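Local coordinates for protein possible MarR-transcriptional regulator (PDB 4B8X) that is of unknown function but, as a winged-helix member of the MarR family, probably binds DNA to regulate transcription, at residues A36-L41 against E106-D111. Numbering follows the deposited sequence.
Sequences ARYEAL and EAATRD
In this MarR-family winged-helix fold, helix 35-45 of the winged-helix lobe packs against helix 99-114, which follows the last strand of the wing, and the buried ring of Tyr38 bridges the two through Ala108 and Thr109. The nearest CA atoms, those of Tyr38 and Ala108, are 7.9 Å apart, a spacing that the aromatic side chain spans. Its CG stands anti to the backbone N (chi1 166°), which carries the ring across to the second helix. There the methyl CB of Ala108 lies obliquely to the ring, 3.9 Å from Tyr38 CD1 and equally far from CE1, while Val105 and Leu112 of the same helix add apolar cover and Phe35 packs against the ring. A phenylalanine in place of Tyr38 would probably keep this packing but leave the Thr109 hydroxyl without its partner across the interface. That hydroxyl also hydrogen-bonds to the carbonyl O of Val105, one turn earlier, which helps to fix its rotation. The side chains of Tyr38 and Thr109 cross at about a right angle, and Thr109 OG1 lies at the ring edge, near the ring plane, with Tyr38 OH hydrogen-bonded to it at 2.7 Å.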
loop_
_atom_site.group_PDB
_atom_site.type_symbol
_atom_site.label_atom_id
_atom_site.label_comp_id
_atom_site.label_asym_id
_atom_site.label_seq_id
_atom_site.Cartn_x
_atom_site.Cartn_y
_atom_site.Cartn_z
ATOM N N ALA A 36 10.550 -2.337 0.570
ATOM C CA ALA A 36 10.754 -1.519 1.763
ATOM C C ALA A 36 12.244 -1.502 2.167
ATOM O O ALA A 36 12.798 -0.459 2.543
ATOM C CB ALA A 36 9.891 -2.034 2.912
ATOM N N ARG A 37 12.896 -2.646 2.113
ATOM C CA ARG A 37 14.312 -2.697 2.453
ATOM C C ARG A 37 15.178 -2.000 1.408
ATOM O O ARG A 37 16.156 -1.328 1.748
ATOM C CB ARG A 37 14.771 -4.134 2.699
ATOM C CG ARG A 37 14.046 -4.743 3.897
ATOM C CD ARG A 37 14.841 -5.856 4.553
ATOM N NE ARG A 37 14.866 -7.091 3.763
ATOM C CZ ARG A 37 13.917 -8.027 3.776
ATOM N NH1 ARG A 37 12.804 -7.841 4.466
ATOM N NH2 ARG A 37 14.060 -9.124 3.050
ATOM N N TYR A 38 14.795 -2.127 0.142
ATOM C CA TYR A 38 15.444 -1.403 -0.937
ATOM C C TYR A 38 15.359 0.096 -0.689
ATOM O O TYR A 38 16.358 0.799 -0.821
ATOM C CB TYR A 38 14.804 -1.810 -2.276
ATOM C CG TYR A 38 15.171 -0.891 -3.407
ATOM C CD1 TYR A 38 16.396 -1.036 -4.057
ATOM C CD2 TYR A 38 14.325 0.122 -3.817
ATOM C CE1 TYR A 38 16.752 -0.173 -5.067
ATOM C CE2 TYR A 38 14.666 1.005 -4.815
ATOM C CZ TYR A 38 15.869 0.845 -5.451
ATOM O OH TYR A 38 16.203 1.708 -6.445
ATOM N N GLU A 39 14.178 0.586 -0.335
ATOM C CA GLU A 39 14.006 2.016 -0.131
ATOM C C GLU A 39 14.898 2.529 0.992
ATOM O O GLU A 39 15.417 3.644 0.931
ATOM C CB GLU A 39 12.554 2.358 0.163
ATOM C CG GLU A 39 11.594 2.103 -0.993
ATOM C CD GLU A 39 10.128 2.249 -0.568
ATOM O OE1 GLU A 39 9.590 1.455 0.258
ATOM O OE2 GLU A 39 9.506 3.171 -1.080
ATOM N N ALA A 40 15.067 1.737 2.038
ATOM C CA ALA A 40 15.944 2.144 3.145
ATOM C C ALA A 40 17.412 2.267 2.684
ATOM O O ALA A 40 18.126 3.221 3.059
ATOM C CB ALA A 40 15.819 1.175 4.308
ATOM N N LEU A 41 17.873 1.311 1.881
ATOM C CA LEU A 41 19.229 1.374 1.343
ATOM C C LEU A 41 19.391 2.614 0.469
ATOM O O LEU A 41 20.412 3.314 0.555
ATOM C CB LEU A 41 19.582 0.151 0.519
ATOM C CG LEU A 41 19.726 -1.161 1.287
ATOM C CD1 LEU A 41 19.902 -2.338 0.352
ATOM C CD2 LEU A 41 20.907 -1.077 2.249
ATOM N N GLU A 106 22.906 -0.649 -6.047
ATOM C CA GLU A 106 23.248 -0.293 -7.437
ATOM C C GLU A 106 22.618 -1.283 -8.422
ATOM O O GLU A 106 22.007 -0.901 -9.425
ATOM C CB GLU A 106 24.777 -0.274 -7.630
ATOM C CG GLU A 106 25.236 -0.003 -9.064
ATOM C CD GLU A 106 26.745 -0.170 -9.285
ATOM O OE1 GLU A 106 27.378 -1.003 -8.600
ATOM O OE2 GLU A 106 27.294 0.514 -10.176
ATOM N N ALA A 107 22.809 -2.556 -8.151
ATOM C CA ALA A 107 22.307 -3.605 -9.021
ATOM C C ALA A 107 20.777 -3.621 -9.041
ATOM O O ALA A 107 20.164 -3.741 -10.119
ATOM C CB ALA A 107 22.868 -4.952 -8.598
ATOM N N ALA A 108 20.161 -3.505 -7.865
ATOM C CA ALA A 108 18.699 -3.525 -7.793
ATOM C C ALA A 108 18.106 -2.304 -8.520
ATOM O O ALA A 108 17.096 -2.437 -9.214
ATOM C CB ALA A 108 18.272 -3.573 -6.327
ATOM N N THR A 109 18.712 -1.130 -8.347
ATOM C CA THR A 109 18.242 0.064 -9.040
ATOM C C THR A 109 18.304 -0.078 -10.558
ATOM O O THR A 109 17.367 0.312 -11.257
ATOM C CB THR A 109 18.997 1.314 -8.578
ATOM O OG1 THR A 109 18.767 1.468 -7.176
ATOM C CG2 THR A 109 18.557 2.575 -9.338
ATOM N N ARG A 110 19.399 -0.635 -11.065
ATOM C CA ARG A 110 19.489 -0.839 -12.513
ATOM C C ARG A 110 18.374 -1.751 -13.008
ATOM O O ARG A 110 17.772 -1.452 -14.037
ATOM C CB ARG A 110 20.839 -1.408 -12.931
ATOM C CG ARG A 110 21.043 -1.496 -14.437
ATOM C CD ARG A 110 21.575 -2.860 -14.851
ATOM N NE ARG A 110 20.512 -3.858 -14.838
ATOM C CZ ARG A 110 19.649 -4.047 -15.826
ATOM N NH1 ARG A 110 19.737 -3.323 -16.943
ATOM N NH2 ARG A 110 18.710 -4.980 -15.708
ATOM N N ASP A 111 18.076 -2.822 -12.273
ATOM C CA ASP A 111 16.998 -3.710 -12.671
ATOM C C ASP A 111 15.633 -3.004 -12.629
ATOM O O ASP A 111 14.828 -3.154 -13.551
ATOM C CB ASP A 111 16.948 -4.938 -11.764
ATOM C CG ASP A 111 18.073 -5.930 -11.997
ATOM O OD1 ASP A 111 18.861 -5.762 -12.948
ATOM O OD2 ASP A 111 18.139 -6.884 -11.188
#